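Local atomic coordinates of hypothetical protein Atu0120 (Agrobacterium tumefaciens, PDB entry 2I6H), a protein that is of unknown function but is a mostly helical member of the bacterial DUF924 family. Residues 55-58 and 59-63. Residues are numbered along the deposited sequence; the frame is centred on the assembly and turned at random.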
# COMPACT_ATOMS: atom_id res chain seq x y z
N ASN A 55 -0.58 -11.83 18.84
CA ASN A 55 -1.00 -12.57 20.05
C ASN A 55 -2.50 -12.86 20.01
O ASN A 55 -2.97 -13.98 20.30
CB ASN A 55 -0.75 -11.72 21.30
CG ASN A 55 0.57 -12.04 21.98
OD1 ASN A 55 1.59 -12.15 21.34
ND2 ASN A 55 0.54 -12.13 23.31
N HIS A 56 -3.25 -11.83 19.69
CA HIS A 56 -4.67 -11.92 19.68
C HIS A 56 -5.17 -12.95 18.62
O HIS A 56 -6.04 -13.79 18.89
CB HIS A 56 -5.20 -10.49 19.42
CG HIS A 56 -6.69 -10.36 19.50
ND1 HIS A 56 -7.34 -9.21 19.10
CD2 HIS A 56 -7.64 -11.22 19.94
CE1 HIS A 56 -8.64 -9.37 19.29
NE2 HIS A 56 -8.85 -10.58 19.79
N PHE A 57 -4.62 -12.84 17.41
CA PHE A 57 -4.98 -13.72 16.29
C PHE A 57 -4.65 -15.16 16.72
O PHE A 57 -5.45 -16.08 16.54
CB PHE A 57 -4.14 -13.27 15.09
CG PHE A 57 -4.62 -13.74 13.75
CD1 PHE A 57 -5.80 -14.49 13.59
CD2 PHE A 57 -3.87 -13.40 12.61
CE1 PHE A 57 -6.22 -14.93 12.31
CE2 PHE A 57 -4.28 -13.82 11.35
CZ PHE A 57 -5.46 -14.60 11.20
N HIS A 58 -3.49 -15.35 17.32
CA HIS A 58 -3.10 -16.70 17.77
C HIS A 58 -4.03 -17.26 18.87
O HIS A 58 -4.46 -18.43 18.81
CB HIS A 58 -1.65 -16.66 18.27
CG HIS A 58 -1.12 -18.01 18.64
ND1 HIS A 58 -1.35 -18.58 19.87
CD2 HIS A 58 -0.39 -18.91 17.92
CE1 HIS A 58 -0.75 -19.77 19.91
NE2 HIS A 58 -0.18 -19.99 18.74
N ASP A 59 -4.35 -16.42 19.88
CA ASP A 59 -5.26 -16.83 20.94
C ASP A 59 -6.61 -17.31 20.39
O ASP A 59 -7.14 -18.34 20.84
CB ASP A 59 -5.46 -15.68 21.95
CG ASP A 59 -6.37 -16.06 23.12
OD1 ASP A 59 -6.25 -17.17 23.69
OD2 ASP A 59 -7.21 -15.22 23.51
N ARG A 60 -7.16 -16.58 19.43
CA ARG A 60 -8.46 -16.92 18.83
C ARG A 60 -8.39 -18.19 17.94
O ARG A 60 -9.23 -19.09 18.07
CB ARG A 60 -9.00 -15.75 17.99
CG ARG A 60 -9.45 -14.50 18.81
CD ARG A 60 -10.73 -14.66 19.61
NE ARG A 60 -11.86 -15.28 18.92
CZ ARG A 60 -12.82 -14.66 18.22
NH1 ARG A 60 -12.83 -13.34 18.06
NH2 ARG A 60 -13.80 -15.39 17.69
N PHE A 61 -7.43 -18.22 17.02
CA PHE A 61 -7.54 -19.06 15.83
C PHE A 61 -6.41 -20.05 15.56
O PHE A 61 -6.36 -20.64 14.48
CB PHE A 61 -7.91 -18.20 14.59
CG PHE A 61 -9.19 -17.43 14.76
CD1 PHE A 61 -10.37 -18.09 15.16
CD2 PHE A 61 -9.22 -16.05 14.54
CE1 PHE A 61 -11.58 -17.38 15.36
CE2 PHE A 61 -10.40 -15.32 14.71
CZ PHE A 61 -11.60 -15.98 15.13
N ARG A 62 -5.51 -20.24 16.54
CA ARG A 62 -4.49 -21.29 16.36
C ARG A 62 -5.13 -22.63 16.01
O ARG A 62 -4.71 -23.28 15.06
CB ARG A 62 -3.56 -21.44 17.58
CG ARG A 62 -2.53 -22.55 17.41
CD ARG A 62 -3.03 -23.84 18.07
NE ARG A 62 -2.05 -24.93 17.90
CZ ARG A 62 -2.36 -26.20 17.65
NH1 ARG A 62 -1.37 -27.08 17.47
NH2 ARG A 62 -3.64 -26.61 17.59
N ASP A 63 -6.14 -23.06 16.77
CA ASP A 63 -6.77 -24.38 16.51
C ASP A 63 -7.37 -24.45 15.10
O ASP A 63 -7.23 -25.48 14.42
CB ASP A 63 -7.82 -24.73 17.57
CG ASP A 63 -7.20 -25.10 18.89
OD1 ASP A 63 -5.95 -25.35 18.94
OD2 ASP A 63 -7.94 -25.13 19.90
O HOH W 1 -11.54 -11.16 19.50
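His56 and Arg60, one helical turn apart, lie side by side and point the same way, and a water joins their ends. It sits 2.8 Å from His56 NE2 and accepts a hydrogen bond from Arg60 NH1. A chi1 of -69° puts Arg60 CG beside its own backbone N, 3.9 Å from His56 CD2; the later bends at chi2 and chi3 then bring the guanidinium round so that NH1 meets the water.

The backbone amides of Asp59, Arg60, Phe61 and Arg62 are all satisfied by the carbonyl four residues earlier. The first bond is the shortest and straightest, Asp59 N to Asn55 O at 2.8 Å with an N-H...O angle of 165°. The last, Arg62 N to His58 O, stands apart in its C=O...N angle of 135°, well below those of the other three. This is consistent with the distorted backbone of Phe61.

Bordering helix 80-97, Arg62 CB makes a CH-pi contact over one face of the His58 ring, 4.0 Å from its centroid. Farther along, the chain of Arg62 carries NH2 to Asp63 OD1 in a 3.0 Å salt bridge, received on the anti side of the carboxylate and tilted out of both the carboxylate and guanidinium planes.

The buried pair Phe57 and Phe61 cross at about a right angle and meet edge to edge, Phe57 CD1 lying 3.9 Å from Phe61 CD2. Phe37 meets both rings, edge-to-face with Phe61, and Phe93 approaches Phe57 edge-to-face. The pattern is that of an amphipathic alpha-helix with i to i+4 pairing: within helix 51-69 Phe57 and Phe61 are buried against helices 29-41 and 80-97 of this all-helical fold, and the mostly exposed histidine and arginine side chains flank them along the edges of those interfaces.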